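Local coordinates for protein cyclase (Uncultured organism, PDB 5IBZ) that probably acts as an arylformamidase-like hydrolase of the putative cyclase family, and binds acetylphosphate in the crystal, at residues R39-A42 with A43-I47; T177-R180 with A181-E184; V201-G205 with L206-W210; Y211-P215 with V216-S220. All blocks are in the same frame, centred on the assembly; numbering follows the deposited sequence. Where two conformers were deposited one is given.

Contact 1 of 4, residues R39-A42 with A43-I47; sequences RIVA and AARLI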
ATOM      1  N   ARG B  39      38.437   5.921   9.193  1.00 10.19           N
ATOM      2  CA  ARG B  39      38.022   6.548   7.953  1.00  8.58           C
ATOM      3  C   ARG B  39      36.865   7.515   8.159  1.00  8.96           C
ATOM      4  O   ARG B  39      36.783   8.508   7.452  1.00 10.35           O
ATOM      5  CB  ARG B  39      37.704   5.473   6.920  1.00 11.85           C
ATOM      6  CG  ARG B  39      39.025   4.821   6.513  1.00 14.97           C
ATOM      7  CD  ARG B  39      38.910   3.519   5.785  1.00 18.22           C
ATOM      8  NE  ARG B  39      40.255   3.044   5.468  1.00 17.02           N
ATOM      9  CZ  ARG B  39      40.545   1.793   5.126  1.00 15.98           C
ATOM     10  NH1 ARG B  39      39.589   0.892   5.037  1.00 14.84           N
ATOM     11  NH2 ARG B  39      41.809   1.443   4.870  1.00 17.51           N
ATOM     12  N   ILE B  40      35.978   7.219   9.110  1.00  9.39           N
ATOM     13  CA  ILE B  40      34.904   8.146   9.479  1.00  7.84           C
ATOM     14  C   ILE B  40      35.462   9.418  10.137  1.00  8.55           C
ATOM     15  O   ILE B  40      35.024  10.516   9.829  1.00  9.91           O
ATOM     16  CB  ILE B  40      33.896   7.462  10.406  1.00  7.73           C
ATOM     17  CG1 ILE B  40      33.212   6.337   9.643  1.00  9.51           C
ATOM     18  CG2 ILE B  40      32.867   8.471  10.912  1.00 10.36           C
ATOM     19  CD1 ILE B  40      32.367   5.418  10.526  1.00 13.21           C
ATOM     20  N   VAL B  41      36.441   9.258  11.013  1.00  9.25           N
ATOM     21  CA  VAL B  41      37.080  10.420  11.641  1.00  8.80           C
ATOM     22  C   VAL B  41      37.736  11.282  10.564  1.00 10.94           C
ATOM     23  O   VAL B  41      37.612  12.516  10.579  1.00 10.61           O
ATOM     24  CB  VAL B  41      38.098   9.972  12.693  1.00 10.31           C
ATOM     25  CG1 VAL B  41      38.924  11.164  13.200  1.00 10.01           C
ATOM     26  CG2 VAL B  41      37.386   9.296  13.834  1.00  9.98           C
ATOM     27  N   ALA B  42      38.454  10.663   9.633  1.00 10.70           N
ATOM     28  CA  ALA B  42      39.055  11.422   8.540  1.00 10.17           C
ATOM     29  C   ALA B  42      38.014  12.174   7.697  1.00 10.28           C
ATOM     30  O   ALA B  42      38.209  13.345   7.340  1.00 13.01           O
ATOM     31  CB  ALA B  42      39.890  10.490   7.636  1.00 13.28           C
ATOM     32  N   ALA B  43      36.896  11.521   7.391  1.00  8.67           N
ATOM     33  CA  ALA B  43      35.844  12.140   6.611  1.00 10.58           C
ATOM     34  C   ALA B  43      35.266  13.348   7.345  1.00 10.25           C
ATOM     35  O   ALA B  43      34.972  14.385   6.738  1.00 10.57           O
ATOM     36  CB  ALA B  43      34.751  11.121   6.308  1.00 14.49           C
ATOM     37  N   ALA B  44      35.104  13.223   8.659  1.00  9.45           N
ATOM     38  CA  ALA B  44      34.570  14.321   9.460  1.00  9.20           C
ATOM     39  C   ALA B  44      35.435  15.567   9.381  1.00  9.60           C
ATOM     40  O   ALA B  44      34.932  16.691   9.528  1.00 10.28           O
ATOM     41  CB  ALA B  44      34.415  13.907  10.901  1.00 10.90           C
ATOM     42  N   ARG B  45      36.743  15.407   9.183  1.00  9.74           N
ATOM     43  CA  ARG B  45      37.638  16.562   9.096  0.55  9.69           C
ATOM     44  C   ARG B  45      37.388  17.368   7.813  1.00 10.93           C
ATOM     45  O   ARG B  45      37.853  18.509   7.675  1.00 13.02           O
ATOM     46  CB  ARG B  45      39.105  16.109   9.167  0.55 12.37           C
ATOM     47  CG  ARG B  45      39.500  15.402  10.467  0.55 10.12           C
ATOM     48  CD  ARG B  45      39.436  16.298  11.716  0.55 12.40           C
ATOM     49  NE  ARG B  45      38.097  16.538  12.245  0.55 11.75           N
ATOM     50  CZ  ARG B  45      37.343  15.660  12.900  0.55 18.69           C
ATOM     51  NH1 ARG B  45      36.154  16.040  13.328  0.55 11.48           N
ATOM     52  NH2 ARG B  45      37.731  14.402  13.094  0.55 18.06           N
ATOM     53  N   LEU B  46      36.653  16.781   6.874  1.00 11.28           N
ATOM     54  CA  LEU B  46      36.286  17.508   5.649  1.00 11.03           C
ATOM     55  C   LEU B  46      35.108  18.464   5.857  1.00 12.41           C
ATOM     56  O   LEU B  46      34.772  19.242   4.952  1.00 13.37           O
ATOM     57  CB  LEU B  46      35.938  16.537   4.519  1.00  9.10           C
ATOM     58  CG  LEU B  46      37.055  15.575   4.164  1.00 13.26           C
ATOM     59  CD1 LEU B  46      36.582  14.638   3.053  1.00 15.79           C
ATOM     60  CD2 LEU B  46      38.318  16.320   3.771  1.00 15.54           C
ATOM     61  N   ILE B  47      34.490  18.417   7.032  1.00 10.07           N
ATOM     62  CA  ILE B  47      33.405  19.339   7.352  1.00 10.58           C
ATOM     63  C   ILE B  47      34.062  20.633   7.861  1.00 11.65           C
ATOM     64  O   ILE B  47      34.358  20.800   9.055  1.00 12.11           O
ATOM     65  CB  ILE B  47      32.411  18.746   8.371  1.00  9.59           C
ATOM     66  CG1 ILE B  47      31.796  17.452   7.802  1.00 11.02           C
ATOM     67  CG2 ILE B  47      31.299  19.741   8.672  1.00 11.78           C
ATOM     68  CD1 ILE B  47      30.876  16.703   8.740  1.00 10.98           C
TER

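Contact 2 of 4, residues T177-R180 with A181-E184; sequences TITR and ADLE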
ATOM      1  N   THR B 177      28.894   4.695 -22.564  1.00 13.07           N
ATOM      2  CA  THR B 177      29.534   3.813 -21.578  1.00 10.99           C
ATOM      3  C   THR B 177      30.706   4.519 -20.895  1.00 11.34           C
ATOM      4  O   THR B 177      31.705   4.852 -21.524  1.00 10.72           O
ATOM      5  CB  THR B 177      30.016   2.498 -22.224  1.00 13.79           C
ATOM      6  OG1 THR B 177      28.895   1.777 -22.750  1.00 14.43           O
ATOM      7  CG2 THR B 177      30.727   1.618 -21.191  1.00 14.52           C
ATOM      8  N   ILE B 178      30.558   4.750 -19.595  1.00 10.67           N
ATOM      9  CA  ILE B 178      31.593   5.381 -18.787  1.00 11.95           C
ATOM     10  C   ILE B 178      32.639   4.340 -18.402  1.00 11.77           C
ATOM     11  O   ILE B 178      32.331   3.321 -17.808  1.00 10.45           O
ATOM     12  CB  ILE B 178      30.992   6.037 -17.532  1.00  9.23           C
ATOM     13  CG1 ILE B 178      29.969   7.095 -17.947  1.00 10.01           C
ATOM     14  CG2 ILE B 178      32.091   6.653 -16.664  1.00 11.77           C
ATOM     15  CD1 ILE B 178      29.085   7.561 -16.807  1.00 10.21           C
ATOM     16  N   THR B 179      33.878   4.636 -18.748  1.00 11.15           N
ATOM     17  CA  THR B 179      34.990   3.707 -18.620  1.00 10.76           C
ATOM     18  C   THR B 179      35.898   4.007 -17.445  1.00 10.87           C
ATOM     19  O   THR B 179      35.836   5.076 -16.835  1.00 11.46           O
ATOM     20  CB  THR B 179      35.864   3.762 -19.873  1.00 13.10           C
ATOM     21  OG1 THR B 179      36.442   5.072 -19.951  1.00 13.53           O
ATOM     22  CG2 THR B 179      35.051   3.460 -21.130  1.00 13.72           C
ATOM     23  N   ARG B 180      36.792   3.069 -17.162  1.00 10.47           N
ATOM     24  CA  ARG B 180      37.876   3.280 -16.212  1.00 11.08           C
ATOM     25  C   ARG B 180      38.654   4.557 -16.537  1.00 11.55           C
ATOM     26  O   ARG B 180      38.951   5.371 -15.655  1.00 11.22           O
ATOM     27  CB  ARG B 180      38.838   2.086 -16.220  1.00 11.47           C
ATOM     28  CG  ARG B 180      40.037   2.239 -15.262  1.00 12.25           C
ATOM     29  CD  ARG B 180      41.106   1.176 -15.535  1.00 12.51           C
ATOM     30  NE  ARG B 180      42.239   1.331 -14.618  1.00 12.52           N
ATOM     31  CZ  ARG B 180      42.466   0.569 -13.547  1.00 13.55           C
ATOM     32  NH1 ARG B 180      41.697  -0.484 -13.281  1.00 12.14           N
ATOM     33  NH2 ARG B 180      43.498   0.838 -12.764  1.00 13.50           N
ATOM     34  N   ALA B 181      39.006   4.734 -17.801  1.00 11.28           N
ATOM     35  CA  ALA B 181      39.795   5.884 -18.203  1.00 13.54           C
ATOM     36  C   ALA B 181      39.031   7.186 -17.956  1.00 14.00           C
ATOM     37  O   ALA B 181      39.618   8.184 -17.564  1.00 15.15           O
ATOM     38  CB  ALA B 181      40.179   5.759 -19.661  1.00 15.72           C
ATOM     39  N   ASP B 182      37.723   7.175 -18.184  1.00 13.25           N
ATOM     40  CA  ASP B 182      36.895   8.354 -17.892  1.00 13.12           C
ATOM     41  C   ASP B 182      36.921   8.692 -16.407  1.00  9.93           C
ATOM     42  O   ASP B 182      37.067   9.859 -16.001  1.00 11.92           O
ATOM     43  CB  ASP B 182      35.437   8.136 -18.298  1.00 10.17           C
ATOM     44  CG  ASP B 182      35.233   7.977 -19.768  1.00 14.44           C
ATOM     45  OD1 ASP B 182      36.058   8.486 -20.576  1.00 14.58           O
ATOM     46  OD2 ASP B 182      34.181   7.382 -20.111  1.00 12.80           O
ATOM     47  N   LEU B 183      36.750   7.671 -15.571  1.00 10.35           N
ATOM     48  CA  LEU B 183      36.723   7.881 -14.130  1.00 12.53           C
ATOM     49  C   LEU B 183      38.077   8.402 -13.627  1.00 11.49           C
ATOM     50  O   LEU B 183      38.138   9.367 -12.872  1.00 12.50           O
ATOM     51  CB  LEU B 183      36.334   6.586 -13.419  1.00 10.91           C
ATOM     52  CG  LEU B 183      34.883   6.166 -13.639  1.00 11.48           C
ATOM     53  CD1 LEU B 183      34.696   4.709 -13.280  1.00 13.53           C
ATOM     54  CD2 LEU B 183      33.942   7.037 -12.825  1.00 17.09           C
ATOM     55  N   GLU B 184      39.174   7.782 -14.062  1.00 10.85           N
ATOM     56  CA  GLU B 184      40.504   8.245 -13.645  1.00 13.34           C
ATOM     57  C   GLU B 184      40.821   9.636 -14.197  1.00 12.82           C
ATOM     58  O   GLU B 184      41.440  10.465 -13.517  1.00 14.68           O
ATOM     59  CB  GLU B 184      41.574   7.241 -14.079  1.00 16.00           C
ATOM     60  CG  GLU B 184      41.393   5.915 -13.401  1.00 16.01           C
ATOM     61  CD  GLU B 184      42.625   5.029 -13.488  1.00 30.52           C
ATOM     62  OE1 GLU B 184      42.991   4.625 -14.611  1.00 24.53           O
ATOM     63  OE2 GLU B 184      43.218   4.741 -12.426  1.00 36.68           O
TER
HETATM   64  O   HOH W   1      37.048   5.889 -22.386  1.00 22.95           O
HETATM   65  O   HOH W   2      45.102   2.896 -14.607  1.00 17.72           O
HETATM   66  O   HOH W   3      44.963   3.088 -11.255  1.00 31.48           O

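Contact 3 of 4, residues V201-G205 with L206-W210; sequences VIRTG and LVESW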
ATOM      1  N   VAL B 201      30.472   8.729  -5.965  1.00  9.01           N
ATOM      2  CA  VAL B 201      29.210   9.260  -6.434  1.00  8.18           C
ATOM      3  C   VAL B 201      29.441   9.815  -7.843  1.00  8.14           C
ATOM      4  O   VAL B 201      30.265  10.727  -8.027  1.00  8.98           O
ATOM      5  CB  VAL B 201      28.691  10.360  -5.468  1.00 11.69           C
ATOM      6  CG1 VAL B 201      27.429  10.935  -5.953  1.00 15.58           C
ATOM      7  CG2 VAL B 201      28.520   9.783  -4.049  1.00 13.74           C
ATOM      8  N   ILE B 202      28.770   9.228  -8.836  1.00  8.87           N
ATOM      9  CA  ILE B 202      29.032   9.512 -10.250  1.00  9.01           C
ATOM     10  C   ILE B 202      27.926  10.336 -10.878  1.00  7.60           C
ATOM     11  O   ILE B 202      26.752   9.898 -10.898  1.00  7.96           O
ATOM     12  CB  ILE B 202      29.176   8.207 -11.060  1.00  8.75           C
ATOM     13  CG1 ILE B 202      30.225   7.304 -10.400  1.00  8.67           C
ATOM     14  CG2 ILE B 202      29.552   8.500 -12.519  1.00  8.05           C
ATOM     15  CD1 ILE B 202      30.315   5.926 -11.027  1.00  9.47           C
ATOM     16  N   ARG B 203      28.275  11.519 -11.383  1.00  7.79           N
ATOM     17  CA  ARG B 203      27.312  12.330 -12.133  1.00  7.92           C
ATOM     18  C   ARG B 203      27.350  12.005 -13.628  1.00 10.00           C
ATOM     19  O   ARG B 203      28.362  12.278 -14.318  1.00  8.42           O
ATOM     20  CB  ARG B 203      27.558  13.829 -11.929  1.00  9.12           C
ATOM     21  CG  ARG B 203      26.583  14.679 -12.745  1.00  9.42           C
ATOM     22  CD  ARG B 203      26.487  16.123 -12.244  1.00  9.04           C
ATOM     23  NE  ARG B 203      25.573  16.919 -13.067  1.00 10.01           N
ATOM     24  CZ  ARG B 203      25.948  17.795 -13.996  1.00 10.52           C
ATOM     25  NH1 ARG B 203      27.225  18.007 -14.277  1.00 12.13           N
ATOM     26  NH2 ARG B 203      25.020  18.452 -14.660  1.00 10.18           N
ATOM     27  N   THR B 204      26.236  11.414 -14.076  1.00  9.00           N
ATOM     28  CA  THR B 204      25.951  11.079 -15.473  1.00  8.42           C
ATOM     29  C   THR B 204      24.976  12.040 -16.146  1.00  8.67           C
ATOM     30  O   THR B 204      24.841  12.055 -17.381  1.00 12.03           O
ATOM     31  CB  THR B 204      25.311   9.693 -15.624  1.00 10.66           C
ATOM     32  OG1 THR B 204      23.921   9.766 -15.270  1.00  9.52           O
ATOM     33  CG2 THR B 204      26.018   8.649 -14.801  1.00 10.16           C
ATOM     34  N   GLY B 205      24.267  12.796 -15.325  1.00 10.22           N
ATOM     35  CA  GLY B 205      23.292  13.771 -15.799  1.00 10.50           C
ATOM     36  C   GLY B 205      21.931  13.191 -16.150  1.00 11.21           C
ATOM     37  O   GLY B 205      20.999  13.941 -16.433  1.00 12.22           O
ATOM     38  N   LEU B 206      21.791  11.866 -16.146  1.00  9.53           N
ATOM     39  CA  LEU B 206      20.605  11.273 -16.759  1.00 10.71           C
ATOM     40  C   LEU B 206      19.302  11.725 -16.077  1.00 10.62           C
ATOM     41  O   LEU B 206      18.336  12.101 -16.768  1.00 11.78           O
ATOM     42  CB  LEU B 206      20.709   9.743 -16.769  1.00  9.96           C
ATOM     43  CG  LEU B 206      19.553   9.033 -17.486  1.00 12.34           C
ATOM     44  CD1 LEU B 206      19.532   9.373 -18.964  1.00 15.48           C
ATOM     45  CD2 LEU B 206      19.567   7.509 -17.283  1.00 15.83           C
ATOM     46  N   VAL B 207      19.262  11.721 -14.744  1.00 10.63           N
ATOM     47  CA  VAL B 207      18.039  12.074 -14.033  1.00 13.57           C
ATOM     48  C   VAL B 207      17.657  13.552 -14.257  1.00 13.10           C
ATOM     49  O   VAL B 207      16.484  13.933 -14.103  1.00 11.95           O
ATOM     50  CB  VAL B 207      18.165  11.767 -12.513  1.00 13.76           C
ATOM     51  CG1 VAL B 207      19.177  12.674 -11.862  1.00 13.48           C
ATOM     52  CG2 VAL B 207      16.835  11.864 -11.822  1.00 19.03           C
ATOM     53  N   GLU B 208      18.613  14.370 -14.693  1.00 13.90           N
ATOM     54  CA  GLU B 208      18.357  15.798 -14.918  1.00  9.24           C
ATOM     55  C   GLU B 208      17.517  16.037 -16.166  1.00 14.97           C
ATOM     56  O   GLU B 208      17.078  17.171 -16.421  1.00 21.03           O
ATOM     57  CB  GLU B 208      19.681  16.564 -15.016  1.00 12.79           C
ATOM     58  CG  GLU B 208      20.481  16.508 -13.723  1.00 12.16           C
ATOM     59  CD  GLU B 208      21.922  17.037 -13.837  1.00 15.71           C
ATOM     60  OE1 GLU B 208      22.247  17.725 -14.834  1.00 16.13           O
ATOM     61  OE2 GLU B 208      22.703  16.773 -12.896  1.00 13.60           O
ATOM     62  N   SER B 209      17.301  14.978 -16.937  1.00 11.74           N
ATOM     63  CA  SER B 209      16.493  15.068 -18.149  1.00 15.93           C
ATOM     64  C   SER B 209      15.069  14.534 -17.971  1.00 13.84           C
ATOM     65  O   SER B 209      14.245  14.687 -18.861  1.00 15.52           O
ATOM     66  CB  SER B 209      17.180  14.318 -19.303  1.00 16.03           C
ATOM     67  OG  SER B 209      17.156  12.894 -19.148  1.00 18.64           O
ATOM     68  N   TRP B 210      14.765  13.946 -16.821  1.00 11.32           N
ATOM     69  CA  TRP B 210      13.497  13.233 -16.655  1.00  9.78           C
ATOM     70  C   TRP B 210      12.282  14.135 -16.459  1.00 10.95           C
ATOM     71  O   TRP B 210      11.222  13.923 -17.064  1.00 10.48           O
ATOM     72  CB  TRP B 210      13.604  12.283 -15.454  1.00 10.53           C
ATOM     73  CG  TRP B 210      12.279  11.751 -14.983  1.00 10.47           C
ATOM     74  CD1 TRP B 210      11.496  12.246 -13.975  1.00  9.02           C
ATOM     75  CD2 TRP B 210      11.583  10.619 -15.506  1.00 11.53           C
ATOM     76  NE1 TRP B 210      10.362  11.492 -13.843  1.00 10.90           N
ATOM     77  CE2 TRP B 210      10.394  10.483 -14.766  1.00 10.27           C
ATOM     78  CE3 TRP B 210      11.850   9.709 -16.530  1.00 10.73           C
ATOM     79  CZ2 TRP B 210       9.473   9.482 -15.026  1.00 11.44           C
ATOM     80  CZ3 TRP B 210      10.941   8.720 -16.780  1.00 10.45           C
ATOM     81  CH2 TRP B 210       9.765   8.610 -16.027  1.00 11.93           C
TER

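Contact 4 of 4, residues Y211-P215 with V216-S220; sequences YDLDP and VGRAS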
ATOM      1  N   TYR B 211      12.404  15.118 -15.579  1.00 10.94           N
ATOM      2  CA  TYR B 211      11.207  15.794 -15.067  1.00  9.88           C
ATOM      3  C   TYR B 211      10.479  16.664 -16.095  1.00 12.39           C
ATOM      4  O   TYR B 211       9.259  16.828 -16.001  1.00 16.57           O
ATOM      5  CB  TYR B 211      11.591  16.588 -13.821  1.00 11.27           C
ATOM      6  CG  TYR B 211      11.800  15.669 -12.641  1.00 11.65           C
ATOM      7  CD1 TYR B 211      10.716  15.192 -11.920  1.00 13.78           C
ATOM      8  CD2 TYR B 211      13.068  15.220 -12.296  1.00 13.15           C
ATOM      9  CE1 TYR B 211      10.888  14.329 -10.852  1.00 13.16           C
ATOM     10  CE2 TYR B 211      13.251  14.343 -11.222  1.00 12.26           C
ATOM     11  CZ  TYR B 211      12.150  13.910 -10.507  1.00 12.32           C
ATOM     12  OH  TYR B 211      12.297  13.033  -9.434  1.00 12.26           O
ATOM     13  N   ASP B 212      11.181  17.134 -17.118  1.00 12.72           N
ATOM     14  CA  ASP B 212      10.501  17.873 -18.174  1.00 12.65           C
ATOM     15  C   ASP B 212       9.773  16.996 -19.194  1.00 13.80           C
ATOM     16  O   ASP B 212       9.006  17.516 -19.997  1.00 15.78           O
ATOM     17  CB  ASP B 212      11.488  18.757 -18.921  1.00 16.05           C
ATOM     18  CG  ASP B 212      11.998  19.909 -18.076  1.00 26.08           C
ATOM     19  OD1 ASP B 212      11.302  20.283 -17.103  1.00 24.17           O
ATOM     20  OD2 ASP B 212      13.075  20.447 -18.409  1.00 35.99           O
ATOM     21  N   LEU B 213      10.013  15.688 -19.184  1.00 10.84           N
ATOM     22  CA  LEU B 213       9.367  14.782 -20.144  1.00 11.24           C
ATOM     23  C   LEU B 213       7.852  14.656 -19.936  1.00 13.61           C
ATOM     24  O   LEU B 213       7.372  14.586 -18.797  1.00 13.29           O
ATOM     25  CB  LEU B 213       9.995  13.386 -20.063  1.00 10.72           C
ATOM     26  CG  LEU B 213      11.486  13.310 -20.385  1.00 11.70           C
ATOM     27  CD1 LEU B 213      12.048  11.949 -20.079  1.00 10.87           C
ATOM     28  CD2 LEU B 213      11.724  13.681 -21.856  1.00 12.38           C
ATOM     29  N   ASP B 214       7.116  14.610 -21.048  1.00 11.86           N
ATOM     30  CA  ASP B 214       5.678  14.316 -21.046  1.00 11.94           C
ATOM     31  C   ASP B 214       5.473  12.793 -20.956  1.00 11.80           C
ATOM     32  O   ASP B 214       6.427  12.043 -20.918  1.00 11.52           O
ATOM     33  CB  ASP B 214       5.002  14.862 -22.305  1.00 17.43           C
ATOM     34  CG  ASP B 214       4.960  13.830 -23.435  1.00 20.92           C
ATOM     35  OD1 ASP B 214       6.082  13.445 -23.850  1.00 15.01           O
ATOM     36  OD2 ASP B 214       3.829  13.396 -23.872  1.00 20.56           O
ATOM     37  N   PRO B 215       4.211  12.337 -20.888  1.00 13.12           N
ATOM     38  CA  PRO B 215       4.032  10.896 -20.691  1.00 12.24           C
ATOM     39  C   PRO B 215       4.645  10.018 -21.780  1.00 12.08           C
ATOM     40  O   PRO B 215       5.169   8.954 -21.470  1.00 11.81           O
ATOM     41  CB  PRO B 215       2.514  10.750 -20.662  1.00 17.19           C
ATOM     42  CG  PRO B 215       2.046  12.035 -20.072  1.00 18.67           C
ATOM     43  CD  PRO B 215       2.966  13.086 -20.635  1.00 15.10           C
ATOM     44  N   VAL B 216       4.586  10.449 -23.036  1.00 12.57           N
ATOM     45  CA  VAL B 216       5.206   9.664 -24.107  1.00 12.81           C
ATOM     46  C   VAL B 216       6.724   9.638 -23.928  1.00 12.42           C
ATOM     47  O   VAL B 216       7.360   8.594 -23.989  1.00 12.29           O
ATOM     48  CB  VAL B 216       4.826  10.221 -25.492  1.00 13.48           C
ATOM     49  CG1 VAL B 216       5.726   9.630 -26.597  1.00 13.73           C
ATOM     50  CG2 VAL B 216       3.341   9.951 -25.783  1.00 13.94           C
ATOM     51  N   GLY B 217       7.308  10.788 -23.659  1.00 12.26           N
ATOM     52  CA  GLY B 217       8.742  10.837 -23.452  1.00 11.92           C
ATOM     53  C   GLY B 217       9.215   9.970 -22.295  1.00 11.36           C
ATOM     54  O   GLY B 217      10.296   9.383 -22.341  1.00 12.27           O
ATOM     55  N   ARG B 218       8.418   9.911 -21.233  1.00 11.12           N
ATOM     56  CA  ARG B 218       8.741   9.081 -20.080  1.00 12.51           C
ATOM     57  C   ARG B 218       8.671   7.593 -20.402  1.00 11.12           C
ATOM     58  O   ARG B 218       9.432   6.810 -19.837  1.00 14.05           O
ATOM     59  CB  ARG B 218       7.807   9.414 -18.920  1.00 12.51           C
ATOM     60  CG  ARG B 218       8.100  10.772 -18.332  1.00 12.60           C
ATOM     61  CD  ARG B 218       7.142  11.171 -17.240  1.00 14.54           C
ATOM     62  NE  ARG B 218       7.501  12.494 -16.748  1.00 17.80           N
ATOM     63  CZ  ARG B 218       7.350  12.916 -15.500  1.00 19.44           C
ATOM     64  NH1 ARG B 218       6.848  12.116 -14.581  1.00 17.32           N
ATOM     65  NH2 ARG B 218       7.727  14.145 -15.174  1.00 19.19           N
ATOM     66  N   ALA B 219       7.776   7.208 -21.308  1.00 11.19           N
ATOM     67  CA  ALA B 219       7.711   5.826 -21.759  1.00 13.79           C
ATOM     68  C   ALA B 219       8.956   5.536 -22.592  1.00 14.64           C
ATOM     69  O   ALA B 219       9.608   4.525 -22.399  1.00 15.52           O
ATOM     70  CB  ALA B 219       6.430   5.569 -22.556  1.00 13.07           C
ATOM     71  N   SER B 220       9.311   6.446 -23.494  1.00 14.04           N
ATOM     72  CA  SER B 220      10.491   6.246 -24.346  1.00 14.01           C
ATOM     73  C   SER B 220      11.784   6.173 -23.528  1.00 13.53           C
ATOM     74  O   SER B 220      12.720   5.461 -23.888  1.00 15.94           O
ATOM     75  CB  SER B 220      10.596   7.364 -25.390  1.00 14.06           C
ATOM     76  OG  SER B 220       9.471   7.371 -26.247  1.00 12.82           O
TER

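Contact 1 of 4, residues R39-A42 with A43-I47
The side chains of Val-41, on the short helix 37-44, and Arg-45, one turn on, lie side by side, and a type I beta turn runs from Ala-44 to Ile-47. The backbone bonds come first. Ala-43 N donates to Arg-39 O at 3.0 Å. Ala-44 N does the same to Ile-40 O at 3.0 Å. These are regular i to i+4 helix bonds. The next one is less regular. Arg-45 N reaches Val-41 O and Ala-42 O together, and both bonds are weak. Leu-46 N then bonds to Ala-43 O, three residues back.

The apolar contacts are small. Ala-43 and Ala-44 are buried with only a methyl each, and Ala-43 packs on Phe-301 of strand 299-303. Ile-40 is buried too and turns from the second segment to Leu-156 and Ile-35. Across the subunit boundary, Ala-44 packs on Ile-47 of the second subunit.

The polar ends find partners outside the two segments. Arg-39 reaches back to Tyr-34 O with NH1. Arg-45 has two conformers, so what follows holds for one and is less certain. It is bent at chi2 (-65°) and chi3 (77°), which folds its chain back along the helix. The guanidinium thus comes beside Val-41, yet its NH2 bonds to Ile-47 O of the second subunit. The contact therefore helps form a subunit interface. Within the chain, the guanidinium meets Val-41 by its edge: the methyl CG1 of Val-41 lies in the guanidinium plane, 3.5 Å from Arg-45 NH2.

Contact 2 of 4, residues T177-R180 with A181-E184
The backbone turns from strand 177-178 into helix 180-190, with Leu-183 N bonded to Thr-179 O at 3.0 Å and Glu-184 N to Arg-180 O at 2.9 Å. Thr-179 is the N-cap. Its OG1 sits between the backbone N and the carbonyl carbon (chi1 64°) and accepts from Asp-182 N at 3.0 Å. Asp-182 returns the bond. Its OD2 takes Thr-179 N at 3.1 Å, nearly straight at 170°, from above the carboxylate plane. Tyr-176 OH also bonds to OD2, and Lys-168 pairs with OD1. With an alanine at Asp-182, Thr-179 N, Tyr-176 OH and the Lys-168 charge would probably lose their mate. A water bonds to Thr-179 OG1 and only weakly to Asp-182 OD1.

One turn on, Arg-180 and Glu-184 form a long, weakly hydrogen-bonded salt bridge, NE to OE1 at 3.4 Å, with their planes nearly perpendicular. Two waters, one held only weakly by NH2, link Arg-180 NH2 to the Glu-184 carboxylate, while NH1 pairs with Glu-239. On the buried side, Ile-178 CG2 packs against Leu-183 CG at 4.1 Å. The reciprocal bonds of Thr-179 and Asp-182 make a capping box, the classic start of a helix.

Contact 3 of 4, residues V201-G205 with L206-W210
Arg-203 grips Glu-208 side-on with two nitrogens, and this is the tight part of the contact. Arg-203 NE donates to Glu-208 OE2 at 2.9 Å, almost straight at 170°. Arg-203 NH2 donates to the syn lone pair of Glu-208 OE1, also at 2.9 Å. The guanidinium and carboxylate planes are only 22° apart, so the two groups meet nearly edge to edge. The extended Arg-203 chain, with CG anti to the backbone N (chi1 178°), carries the group out to the carboxylate. NH1 is taken by Asp-163, so the guanidinium of this buried arginine is paired with two acids.

A second tight point is the bend. Thr-204 OG1 accepts from Leu-206 N at 3.1 Å, and Glu-208 N donates to Gly-205 O.

The far side is looser. Ser-209 is exposed and turns to its own segment, where its OG donates to Leu-206 O at 2.8 Å. The end of Leu-206 leads away to Phe-221.

The contact thus joins the end of strand 199-203, inside the mixed sheet between strands 158-163 and 244-247, to the 3-10 turn 206-209. Helix 286-295 touches Arg-203 and Glu-208, and helix 215-223 touches Leu-206 and Ser-209.

Contact 4 of 4, residues Y211-P215 with V216-S220
Arg-218 lays its extended chain alongside the loop 211-215, its CG 3.7 Å from Leu-213 CB. The chain then brings the guanidinium edge to two backbone carbonyls. NE donates to Leu-213 O at 2.9 Å, from above that carbonyl plane. NH2 donates to Tyr-211 O at 3.2 Å, and this oxygen lies close to the guanidinium plane. NH1 goes on to Asn-62 OD1. Three nitrogens of one side chain thus hold the loop and a neighbouring segment. CG lies beside the backbone N and anti to the carbonyl carbon (chi1 -71°), which turns the chain back toward the start of the helix. A leucine in place of Arg-218 would probably leave the carbonyls of Tyr-211 and Leu-213 without these donors and the loop less firmly held.

Asp-214 is the N-cap of helix 215-223. Its carboxylate takes two backbone N-H groups. OD1 accepts from Gly-217 N at 2.9 Å and OD2 from Val-216 N at 3.2 Å, both from above the carboxylate plane. Behind the cap, Asp-214 O accepts from Arg-218 N at 2.9 Å, and Pro-215 O accepts from Ala-219 N. Pro-215 is the first residue of the helix.

Leu-213 covers the first turn, with CD1 3.8 Å from Gly-217 O. A side chain at Gly-217 would point toward Leu-213, so the bare glycine suits this close approach.

The contact lies at the surface, where the loop after strand 199-203 enters helix 215-223. Tyr-211 rests on Ile-57, Asn-62 and Pro-64. Val-216 and Ala-219 pack against the third subunit.

How the contacts relate
From the N terminus, contact 1 comes first, on helix 37-44, and lies about 17 Å from contact 2 between nearest atoms. Contact 2 follows at the start of helix 180-190. Contact 3 turns strand 199-203 into a 3-10 segment, and contact 4 continues straight into helix 215-223. All four are in series. None nests in or crosses another, and each closes only a local turn. Contacts 2 and 3 touch where Ile-178 CD1 meets Thr-204 CG2 at 3.8 Å. Contacts 3 and 4 touch through Trp-210 and Arg-218. Contacts 1 and 4 lie on opposite sides of the chain's centre, each beside a different subunit.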